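Local coordinates for protein putative nucleotide sugar epimerase/ dehydratase (PDB 2Q1S) that binds NADH in a Rossmann fold and probably acts as a nucleotide-sugar epimerase or dehydratase in the biosynthesis of the lipopolysaccharide O-antigen, at residues 42-47 / 264-269; 51-56 / 73-78; 204-209 / 271-276. One frame throughout, in Å; residues are numbered along the deposited sequence.

Contact 1. Residues 42-47 / 264-269; sequences GFVGSN and EDVANG. With NAI (1,4-dihydronicotinamide adenine dinucleotide), chain B.
Behind the glycine-rich turn of the Rossmann fold, helix 43-54 crosses helix 263-276, and Val-44 of the first meets Val-266 of the second. The axes of the segments 43-47 and 264-269 pass 9.2 Å apart at a crossing angle of -71°. Each valine offers one methyl, with Val-44 CG1 3.9 Å from Val-266 CG1, and the two side chains cross at about a right angle. Because Val-44 CG1 stands anti to the backbone N (chi1 174°), the other branch is left for the cofactor, and Val-44 CG2 lies 3.7 Å from NAI O2N. A beta-branched residue can thus serve helix packing and pocket wall together. Farther along, Ala-267 CB rests 4.1 Å from Asn-47 O, a small methyl suited to the place where the two backbones come closest. Asn-47 directs its amide back to its own helix: ND2 donates to Phe-43 O over 2.9 Å with an N-H...O angle of 163°, the acceptor lying close to the amide plane. A further bond from this nitrogen to Pro-214 O helps fix the rotation of the amide.

At the helix start, Phe-43 N donates to NAI O2A at 2.8 Å and Val-44 N to NAI O2N at 2.9 Å, so successive amides hold one oxygen of each phosphate. The helix N-terminus probably adds a favourable electrostatic field. Gly-42, in the N-cap position and without a side chain, leaves room for NAI O5B, the ester oxygen of the adenosine phosphate. Gly-42 and Gly-45 belong to a GxGxxG sequence, and the strand-turn-helix with amides on the diphosphate is typical of Rossmann dinucleotide-binding sites.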
loop_
_atom_site.group_PDB
_atom_site.type_symbol
_atom_site.label_atom_id
_atom_site.label_comp_id
_atom_site.label_asym_id
_atom_site.label_seq_id
_atom_site.Cartn_x
_atom_site.Cartn_y
_atom_site.Cartn_z
ATOM N N GLY A 42 23.011 4.246 -3.822
ATOM C CA GLY A 42 22.524 3.698 -5.093
ATOM C C GLY A 42 22.860 4.567 -6.283
ATOM O O GLY A 42 23.667 5.483 -6.170
ATOM N N PHE A 43 22.243 4.280 -7.420
ATOM C CA PHE A 43 22.519 5.000 -8.662
ATOM C C PHE A 43 22.138 6.476 -8.564
ATOM O O PHE A 43 23.010 7.361 -8.610
ATOM C CB PHE A 43 21.802 4.303 -9.822
ATOM C CG PHE A 43 21.727 5.107 -11.092
ATOM C CD1 PHE A 43 22.819 5.867 -11.569
ATOM C CD2 PHE A 43 20.561 5.043 -11.849
ATOM C CE1 PHE A 43 22.695 6.584 -12.753
ATOM C CE2 PHE A 43 20.453 5.744 -13.042
ATOM C CZ PHE A 43 21.525 6.527 -13.488
ATOM N N VAL A 44 20.848 6.774 -8.413
ATOM C CA VAL A 44 20.411 8.170 -8.312
ATOM C C VAL A 44 20.981 8.762 -7.026
ATOM O O VAL A 44 21.479 9.877 -7.030
ATOM C CB VAL A 44 18.881 8.279 -8.322
ATOM C CG1 VAL A 44 18.473 9.727 -8.078
ATOM C CG2 VAL A 44 18.339 7.768 -9.674
ATOM N N GLY A 45 20.977 7.982 -5.947
ATOM C CA GLY A 45 21.431 8.472 -4.651
ATOM C C GLY A 45 22.873 8.934 -4.626
ATOM O O GLY A 45 23.112 10.056 -4.128
ATOM N N SER A 46 23.782 8.095 -5.136
ATOM C CA SER A 46 25.231 8.475 -5.213
ATOM C C SER A 46 25.411 9.784 -5.996
ATOM O O SER A 46 26.238 10.627 -5.606
ATOM C CB SER A 46 26.080 7.354 -5.811
ATOM O OG SER A 46 25.735 7.155 -7.159
ATOM N N ASN A 47 24.657 9.951 -7.085
ATOM C CA ASN A 47 24.740 11.180 -7.893
ATOM C C ASN A 47 24.192 12.378 -7.158
ATOM O O ASN A 47 24.734 13.488 -7.251
ATOM C CB ASN A 47 24.047 11.004 -9.263
ATOM C CG ASN A 47 24.922 10.257 -10.255
ATOM O OD1 ASN A 47 25.822 10.857 -10.894
ATOM N ND2 ASN A 47 24.700 8.941 -10.378
ATOM N N GLU A 264 22.233 13.383 -13.690
ATOM C CA GLU A 264 22.556 14.667 -13.087
ATOM C C GLU A 264 21.392 15.647 -13.155
ATOM O O GLU A 264 21.242 16.465 -12.263
ATOM C CB GLU A 264 23.812 15.251 -13.744
ATOM C CG GLU A 264 25.050 14.314 -13.520
ATOM C CD GLU A 264 26.357 14.816 -14.125
ATOM O OE1 GLU A 264 26.424 15.993 -14.559
ATOM O OE2 GLU A 264 27.326 14.008 -14.155
ATOM N N ASP A 265 20.573 15.561 -14.207
ATOM C CA ASP A 265 19.332 16.341 -14.266
ATOM C C ASP A 265 18.360 15.859 -13.173
ATOM O O ASP A 265 17.718 16.689 -12.526
ATOM C CB ASP A 265 18.648 16.250 -15.633
ATOM C CG ASP A 265 19.317 17.154 -16.701
ATOM O OD1 ASP A 265 20.053 18.117 -16.351
ATOM O OD2 ASP A 265 19.070 16.892 -17.893
ATOM N N VAL A 266 18.261 14.548 -12.972
ATOM C CA VAL A 266 17.384 14.024 -11.918
ATOM C C VAL A 266 17.878 14.534 -10.557
ATOM O O VAL A 266 17.061 14.965 -9.738
ATOM C CB VAL A 266 17.297 12.475 -11.960
ATOM C CG1 VAL A 266 16.571 11.948 -10.690
ATOM C CG2 VAL A 266 16.623 12.028 -13.251
ATOM N N ALA A 267 19.187 14.449 -10.280
ATOM C CA ALA A 267 19.693 15.001 -9.017
ATOM C C ALA A 267 19.309 16.486 -8.819
ATOM O O ALA A 267 18.826 16.872 -7.748
ATOM C CB ALA A 267 21.179 14.797 -8.865
ATOM N N ASN A 268 19.480 17.303 -9.861
ATOM C CA ASN A 268 19.071 18.688 -9.753
ATOM C C ASN A 268 17.554 18.864 -9.575
ATOM O O ASN A 268 17.120 19.771 -8.870
ATOM C CB ASN A 268 19.600 19.513 -10.931
ATOM C CG ASN A 268 21.085 19.765 -10.817
ATOM O OD1 ASN A 268 21.586 20.024 -9.718
ATOM N ND2 ASN A 268 21.799 19.703 -11.942
ATOM N N GLY A 269 16.774 18.015 -10.235
ATOM C CA GLY A 269 15.300 17.998 -10.069
ATOM C C GLY A 269 14.897 17.695 -8.634
ATOM O O GLY A 269 14.048 18.394 -8.072
HETATM P PA NAI B . 19.146 1.741 -6.776
HETATM O O1A NAI B . 18.732 0.332 -6.550
HETATM O O2A NAI B . 20.559 2.026 -7.336
HETATM O O5B NAI B . 18.940 2.611 -5.517
HETATM C C5B NAI B . 18.133 2.246 -4.392
HETATM C C4B NAI B . 18.968 2.193 -3.124
HETATM O O4B NAI B . 18.133 1.787 -2.045
HETATM C C3B NAI B . 20.111 1.150 -3.244
HETATM O O3B NAI B . 21.363 1.758 -2.884
HETATM C C2B NAI B . 19.732 0.113 -2.196
HETATM O O2B NAI B . 20.824 -0.585 -1.522
HETATM C C1B NAI B . 18.946 0.955 -1.189
HETATM N N9A NAI B . 18.093 0.195 -0.292
HETATM C C8A NAI B . 17.339 -0.905 -0.598
HETATM N N7A NAI B . 16.662 -1.285 0.487
HETATM C C5A NAI B . 16.942 -0.440 1.520
HETATM C C6A NAI B . 16.564 -0.289 2.932
HETATM N N6A NAI B . 15.712 -1.114 3.551
HETATM N N1A NAI B . 17.092 0.740 3.666
HETATM C C2A NAI B . 17.967 1.586 3.058
HETATM N N3A NAI B . 18.371 1.543 1.778
HETATM C C4A NAI B . 17.887 0.551 0.949
HETATM O O3 NAI B . 18.069 2.284 -7.827
HETATM P PN NAI B . 17.850 3.791 -8.396
HETATM O O1N NAI B . 17.552 3.726 -9.809
HETATM O O2N NAI B . 18.961 4.626 -7.811
HETATM O O5D NAI B . 16.503 4.226 -7.570
HETATM C C5D NAI B . 16.478 5.362 -6.689
HETATM C C4D NAI B . 15.010 5.742 -6.483
HETATM O O4D NAI B . 14.481 6.191 -7.707
HETATM C C3D NAI B . 14.133 4.543 -6.118
HETATM O O3D NAI B . 13.208 4.984 -5.115
HETATM C C2D NAI B . 13.451 4.182 -7.402
HETATM O O2D NAI B . 12.183 3.515 -7.161
HETATM C C1D NAI B . 13.244 5.527 -8.040
HETATM N N1N NAI B . 13.090 5.480 -9.471
HETATM C C2N NAI B . 14.138 5.222 -10.320
HETATM C C3N NAI B . 13.958 5.211 -11.700
HETATM C C7N NAI B . 15.106 4.911 -12.659
HETATM O O7N NAI B . 14.880 4.939 -13.857
HETATM N N7N NAI B . 16.322 4.662 -12.109
HETATM C C4N NAI B . 12.688 5.527 -12.255
HETATM C C5N NAI B . 11.633 5.828 -11.345
HETATM C C6N NAI B . 11.877 5.829 -9.973
#

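Contact 2. Residues 51-56 / 73-78; sequences RLLELG and NVPDHP
Leu-53 O accepts a bond from Gly-56 N at 2.9 Å, part of the Schellman motif that ends helix 43-54; glycine suits this place because it readily takes the positive phi. The side chain of Leu-53 is what reaches the loop 73-78. With CG anti to the carbonyl carbon (chi1 -61°), both its methyls are brought to the imidazole of His-77, the two side chains approaching from opposite directions. Leu-53 CD2 sits over one face of the ring, 4.1 Å from the centroid and 14° off the normal, a CH-pi contact. The other branch, Leu-53 CD1, comes to 3.7 Å from His-77 CD2, and also lies 4.4 Å from Pro-75 CG. A forked apolar side chain can thus cover ring and proline together. His-77 ND1 is hydrogen-bonded to the backbone N of Ala-79, which helps set the ring's rotation, while Pro-75 also rests on Val-80 of the following strand.

On the same last turn, Arg-51 NH1 forms a salt bridge of 3.0 Å with Glu-54 OE1, met nearly along the carboxylate C-O bond. Leu-55 CD2 lies over one face of that guanidinium, toward its rim. Charged groups fit this partly exposed end of the helix. The contact lays the loop between strands 59-63 and 80-83 against the C-terminal end of the helix that joins strands 34-38 and 59-63, the first beta-alpha-beta crossover of a Rossmann fold.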
loop_
_atom_site.group_PDB
_atom_site.type_symbol
_atom_site.label_atom_id
_atom_site.label_comp_id
_atom_site.label_asym_id
_atom_site.label_seq_id
_atom_site.Cartn_x
_atom_site.Cartn_y
_atom_site.Cartn_z
ATOM N N ARG A 51 26.239 15.805 -5.909
ATOM C CA ARG A 51 25.765 17.143 -6.231
ATOM C C ARG A 51 25.530 17.984 -4.961
ATOM O O ARG A 51 25.888 19.189 -4.911
ATOM C CB ARG A 51 24.541 17.045 -7.133
ATOM C CG ARG A 51 23.922 18.360 -7.529
ATOM C CD ARG A 51 24.888 19.254 -8.338
ATOM N NE ARG A 51 24.186 20.435 -8.829
ATOM C CZ ARG A 51 24.762 21.605 -9.058
ATOM N NH1 ARG A 51 26.070 21.742 -8.866
ATOM N NH2 ARG A 51 24.029 22.634 -9.487
ATOM N N LEU A 52 25.036 17.332 -3.895
ATOM C CA LEU A 52 24.840 18.011 -2.602
ATOM C C LEU A 52 26.173 18.510 -2.021
ATOM O O LEU A 52 26.263 19.638 -1.528
ATOM C CB LEU A 52 24.164 17.089 -1.589
ATOM C CG LEU A 52 22.667 16.768 -1.813
ATOM C CD1 LEU A 52 22.247 15.598 -0.918
ATOM C CD2 LEU A 52 21.808 17.963 -1.585
ATOM N N LEU A 53 27.195 17.668 -2.061
ATOM C CA LEU A 53 28.544 18.104 -1.666
ATOM C C LEU A 53 29.045 19.290 -2.514
ATOM O O LEU A 53 29.619 20.252 -1.962
ATOM C CB LEU A 53 29.526 16.927 -1.713
ATOM C CG LEU A 53 29.220 15.746 -0.787
ATOM C CD1 LEU A 53 30.084 14.518 -1.135
ATOM C CD2 LEU A 53 29.340 16.104 0.695
ATOM N N GLU A 54 28.812 19.252 -3.833
ATOM C CA GLU A 54 29.177 20.400 -4.708
ATOM C C GLU A 54 28.485 21.698 -4.287
ATOM O O GLU A 54 29.063 22.797 -4.399
ATOM C CB GLU A 54 28.768 20.145 -6.148
ATOM C CG GLU A 54 29.666 19.245 -6.944
ATOM C CD GLU A 54 29.057 18.877 -8.293
ATOM O OE1 GLU A 54 28.212 19.659 -8.819
ATOM O OE2 GLU A 54 29.441 17.804 -8.823
ATOM N N LEU A 55 27.235 21.568 -3.840
ATOM C CA LEU A 55 26.459 22.722 -3.396
ATOM C C LEU A 55 26.827 23.160 -1.984
ATOM O O LEU A 55 26.273 24.138 -1.479
ATOM C CB LEU A 55 24.949 22.417 -3.493
ATOM C CG LEU A 55 24.420 22.188 -4.908
ATOM C CD1 LEU A 55 22.930 21.842 -4.856
ATOM C CD2 LEU A 55 24.668 23.387 -5.800
ATOM N N GLY A 56 27.738 22.433 -1.343
ATOM C CA GLY A 56 28.265 22.839 -0.031
ATOM C C GLY A 56 27.370 22.549 1.169
ATOM O O GLY A 56 27.353 23.306 2.150
ATOM N N ASN A 73 30.318 3.502 -4.127
ATOM C CA ASN A 73 29.486 4.646 -4.448
ATOM C C ASN A 73 29.155 5.535 -3.258
ATOM O O ASN A 73 28.420 6.498 -3.392
ATOM C CB ASN A 73 28.206 4.193 -5.141
ATOM C CG ASN A 73 28.299 4.255 -6.638
ATOM O OD1 ASN A 73 29.038 5.050 -7.192
ATOM N ND2 ASN A 73 27.531 3.426 -7.302
ATOM N N VAL A 74 29.700 5.222 -2.096
ATOM C CA VAL A 74 29.611 6.146 -0.986
ATOM C C VAL A 74 30.927 6.666 -0.428
ATOM O O VAL A 74 31.657 5.951 0.243
ATOM C CB VAL A 74 28.698 5.672 0.127
ATOM C CG1 VAL A 74 28.357 4.228 -0.005
ATOM C CG2 VAL A 74 29.269 5.989 1.470
ATOM N N PRO A 75 31.192 7.939 -0.702
ATOM C CA PRO A 75 32.508 8.530 -0.500
ATOM C C PRO A 75 32.899 8.528 0.958
ATOM O O PRO A 75 32.051 8.588 1.840
ATOM C CB PRO A 75 32.295 9.954 -0.952
ATOM C CG PRO A 75 30.928 10.215 -0.605
ATOM C CD PRO A 75 30.199 8.976 -1.013
ATOM N N ASP A 76 34.197 8.463 1.200
ATOM C CA ASP A 76 34.699 8.586 2.548
ATOM C C ASP A 76 35.180 9.995 2.835
ATOM O O ASP A 76 36.345 10.308 2.662
ATOM C CB ASP A 76 35.785 7.546 2.826
ATOM N N HIS A 77 34.258 10.823 3.307
ATOM C CA HIS A 77 34.307 12.267 3.154
ATOM C C HIS A 77 34.051 12.782 4.559
ATOM O O HIS A 77 33.325 12.159 5.322
ATOM C CB HIS A 77 33.181 12.689 2.231
ATOM C CG HIS A 77 33.251 14.107 1.758
ATOM N ND1 HIS A 77 33.050 15.184 2.589
ATOM C CD2 HIS A 77 33.438 14.619 0.523
ATOM C CE1 HIS A 77 33.137 16.298 1.891
ATOM N NE2 HIS A 77 33.375 15.983 0.634
ATOM N N PRO A 78 34.655 13.895 4.926
ATOM C CA PRO A 78 34.466 14.384 6.283
ATOM C C PRO A 78 33.006 14.768 6.537
ATOM O O PRO A 78 32.567 14.741 7.678
ATOM C CB PRO A 78 35.390 15.594 6.346
ATOM C CG PRO A 78 35.597 15.982 4.973
ATOM C CD PRO A 78 35.586 14.744 4.174
#

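Contact 3. Residues 204-209 / 271-276; sequences VRARFQ and IACAAD. With NAI (1,4-dihydronicotinamide adenine dinucleotide), chain B.
Strand 204-208 lies against the last turns of helix 263-276, and the backbones come nearest where the CA atoms of Val-204 and Cys-273 are 6.5 Å apart. This is the helix-on-sheet layer of the Rossmann fold. Strand alternation turns Val-204 and Ala-206 to the helix, where Cys-273 meets both. Val-204 CG1 is 3.8 Å from Cys-273 CB, and the sulfur, Cys-273 SG, lies 4.0 Å from Ala-206 CB. SG stands anti to the carbonyl carbon (chi1 -77°), which lays it against the strand side chains; cysteine, compact and weakly polar, suits a place facing a valine and an alanine. All three residues are buried, and their side chains meet through apolar contacts.

Arg-205 points its CB away from the helix. Arg-205 and Arg-207 both form salt bridges with Glu-189 and Asp-170 and pack on Leu-174 of the second subunit. At its far end the strand reaches the cofactor, where the ring of Phe-208 lies obliquely by the nicotinamide ribose and ring. Phe-208 CZ approaches NAI O4D to 3.5 Å, and Phe-208 CE1 stands at the same 3.5 Å from NAI N1N.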
loop_
_atom_site.group_PDB
_atom_site.type_symbol
_atom_site.label_atom_id
_atom_site.label_comp_id
_atom_site.label_asym_id
_atom_site.label_seq_id
_atom_site.Cartn_x
_atom_site.Cartn_y
_atom_site.Cartn_z
ATOM N N VAL A 204 7.364 16.026 -0.683
ATOM C CA VAL A 204 7.208 16.355 -2.111
ATOM C C VAL A 204 7.514 15.049 -2.856
ATOM O O VAL A 204 8.527 14.438 -2.580
ATOM C CB VAL A 204 8.200 17.428 -2.537
ATOM C CG1 VAL A 204 8.037 17.702 -4.034
ATOM C CG2 VAL A 204 7.955 18.680 -1.741
ATOM N N ARG A 205 6.598 14.635 -3.739
ATOM C CA ARG A 205 6.774 13.414 -4.513
ATOM C C ARG A 205 7.384 13.844 -5.839
ATOM O O ARG A 205 6.846 14.718 -6.508
ATOM C CB ARG A 205 5.403 12.755 -4.732
ATOM C CG ARG A 205 4.817 12.237 -3.382
ATOM C CD ARG A 205 3.280 12.093 -3.552
ATOM N NE ARG A 205 2.544 13.335 -3.485
ATOM C CZ ARG A 205 1.451 13.604 -4.201
ATOM N NH1 ARG A 205 1.050 12.713 -5.097
ATOM N NH2 ARG A 205 0.813 14.747 -4.056
ATOM N N ALA A 206 8.501 13.202 -6.195
ATOM C CA ALA A 206 9.187 13.496 -7.468
ATOM C C ALA A 206 9.037 12.274 -8.352
ATOM O O ALA A 206 9.589 11.258 -8.047
ATOM C CB ALA A 206 10.695 13.791 -7.206
ATOM N N ARG A 207 8.248 12.377 -9.430
ATOM C CA ARG A 207 7.996 11.247 -10.332
ATOM C C ARG A 207 8.980 11.308 -11.501
ATOM O O ARG A 207 9.073 12.308 -12.187
ATOM C CB ARG A 207 6.573 11.367 -10.902
ATOM C CG ARG A 207 5.494 11.053 -9.876
ATOM C CD ARG A 207 4.106 11.219 -10.507
ATOM N NE ARG A 207 3.079 10.972 -9.500
ATOM C CZ ARG A 207 1.831 11.491 -9.553
ATOM N NH1 ARG A 207 1.438 12.246 -10.577
ATOM N NH2 ARG A 207 0.960 11.224 -8.565
ATOM N N PHE A 208 9.707 10.225 -11.692
ATOM C CA PHE A 208 10.575 10.207 -12.859
ATOM C C PHE A 208 10.638 8.808 -13.453
ATOM O O PHE A 208 10.042 7.877 -12.931
ATOM C CB PHE A 208 11.938 10.866 -12.562
ATOM C CG PHE A 208 12.623 10.357 -11.309
ATOM C CD1 PHE A 208 13.407 9.250 -11.373
ATOM C CD2 PHE A 208 12.545 11.068 -10.106
ATOM C CE1 PHE A 208 14.078 8.758 -10.258
ATOM C CE2 PHE A 208 13.225 10.606 -8.961
ATOM C CZ PHE A 208 14.020 9.424 -9.050
ATOM N N GLN A 209 11.268 8.674 -14.610
ATOM C CA GLN A 209 11.449 7.321 -15.125
ATOM C C GLN A 209 12.545 7.318 -16.162
ATOM O O GLN A 209 12.869 8.345 -16.723
ATOM C CB GLN A 209 10.135 6.727 -15.676
ATOM C CG GLN A 209 9.505 7.486 -16.821
ATOM N N ILE A 271 16.802 18.146 -5.990
ATOM C CA ILE A 271 17.185 19.311 -5.202
ATOM C C ILE A 271 16.190 20.479 -5.348
ATOM O O ILE A 271 15.844 21.182 -4.357
ATOM C CB ILE A 271 18.635 19.719 -5.539
ATOM C CG1 ILE A 271 19.594 18.626 -5.017
ATOM C CG2 ILE A 271 18.956 21.121 -4.959
ATOM C CD1 ILE A 271 20.983 18.700 -5.594
ATOM N N ALA A 272 15.685 20.702 -6.556
ATOM C CA ALA A 272 14.659 21.744 -6.758
ATOM C C ALA A 272 13.359 21.432 -6.007
ATOM O O ALA A 272 12.704 22.323 -5.473
ATOM C CB ALA A 272 14.395 21.966 -8.244
ATOM N N CYS A 273 12.992 20.158 -5.974
ATOM C CA CYS A 273 11.837 19.733 -5.182
ATOM C C CYS A 273 12.076 20.054 -3.707
ATOM O O CYS A 273 11.179 20.539 -3.037
ATOM C CB CYS A 273 11.598 18.230 -5.356
ATOM S SG CYS A 273 10.809 17.814 -6.955
ATOM N N ALA A 274 13.258 19.699 -3.194
ATOM C CA ALA A 274 13.598 19.952 -1.794
ATOM C C ALA A 274 13.533 21.430 -1.470
ATOM O O ALA A 274 12.898 21.859 -0.506
ATOM C CB ALA A 274 14.974 19.444 -1.462
ATOM N N ALA A 275 14.226 22.222 -2.276
ATOM C CA ALA A 275 14.320 23.640 -1.994
ATOM C C ALA A 275 12.973 24.362 -2.103
ATOM O O ALA A 275 12.606 25.134 -1.217
ATOM C CB ALA A 275 15.366 24.273 -2.937
ATOM N N ASP A 276 12.247 24.079 -3.180
ATOM C CA ASP A 276 11.114 24.914 -3.576
ATOM C C ASP A 276 9.789 24.213 -3.810
ATOM O O ASP A 276 8.777 24.873 -4.077
ATOM C CB ASP A 276 11.459 25.709 -4.835
ATOM C CG ASP A 276 12.553 26.752 -4.603
ATOM O OD1 ASP A 276 12.589 27.399 -3.540
ATOM O OD2 ASP A 276 13.365 26.918 -5.512
HETATM P PA NAI B . 19.146 1.741 -6.776
HETATM O O1A NAI B . 18.732 0.332 -6.550
HETATM O O2A NAI B . 20.559 2.026 -7.336
HETATM O O5B NAI B . 18.940 2.611 -5.517
HETATM C C5B NAI B . 18.133 2.246 -4.392
HETATM C C4B NAI B . 18.968 2.193 -3.124
HETATM O O4B NAI B . 18.133 1.787 -2.045
HETATM C C3B NAI B . 20.111 1.150 -3.244
HETATM O O3B NAI B . 21.363 1.758 -2.884
HETATM C C2B NAI B . 19.732 0.113 -2.196
HETATM O O2B NAI B . 20.824 -0.585 -1.522
HETATM C C1B NAI B . 18.946 0.955 -1.189
HETATM N N9A NAI B . 18.093 0.195 -0.292
HETATM C C8A NAI B . 17.339 -0.905 -0.598
HETATM N N7A NAI B . 16.662 -1.285 0.487
HETATM C C5A NAI B . 16.942 -0.440 1.520
HETATM C C6A NAI B . 16.564 -0.289 2.932
HETATM N N6A NAI B . 15.712 -1.114 3.551
HETATM N N1A NAI B . 17.092 0.740 3.666
HETATM C C2A NAI B . 17.967 1.586 3.058
HETATM N N3A NAI B . 18.371 1.543 1.778
HETATM C C4A NAI B . 17.887 0.551 0.949
HETATM O O3 NAI B . 18.069 2.284 -7.827
HETATM P PN NAI B . 17.850 3.791 -8.396
HETATM O O1N NAI B . 17.552 3.726 -9.809
HETATM O O2N NAI B . 18.961 4.626 -7.811
HETATM O O5D NAI B . 16.503 4.226 -7.570
HETATM C C5D NAI B . 16.478 5.362 -6.689
HETATM C C4D NAI B . 15.010 5.742 -6.483
HETATM O O4D NAI B . 14.481 6.191 -7.707
HETATM C C3D NAI B . 14.133 4.543 -6.118
HETATM O O3D NAI B . 13.208 4.984 -5.115
HETATM C C2D NAI B . 13.451 4.182 -7.402
HETATM O O2D NAI B . 12.183 3.515 -7.161
HETATM C C1D NAI B . 13.244 5.527 -8.040
HETATM N N1N NAI B . 13.090 5.480 -9.471
HETATM C C2N NAI B . 14.138 5.222 -10.320
HETATM C C3N NAI B . 13.958 5.211 -11.700
HETATM C C7N NAI B . 15.106 4.911 -12.659
HETATM O O7N NAI B . 14.880 4.939 -13.857
HETATM N N7N NAI B . 16.322 4.662 -12.109
HETATM C C4N NAI B . 12.688 5.527 -12.255
HETATM C C5N NAI B . 11.633 5.828 -11.345
HETATM C C6N NAI B . 11.877 5.829 -9.973
#

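In the fold
Contacts 1 and 3 are buried and share helix 263-276, whose earlier turn packs on the cofactor-binding helix and whose later turns pack on the sheet. Both also touch NADH, one at the diphosphate through backbone amides, the other at the nicotinamide end, and they join directly where Val-266 CG1 meets Phe-208 CZ at 3.9 Å. Their packing is mostly aliphatic, with a cysteine in contact 3. Contact 2 lies at the surface, on the far end of helix 43-54, whose first turn belongs to contact 1; a CH-pi contact and one proline join its segments, while its salt bridge belongs to the helix end alone. Arg-51 packs on Ile-271 of contact 3 and probably hydrogen-bonds Asn-268 of contact 1.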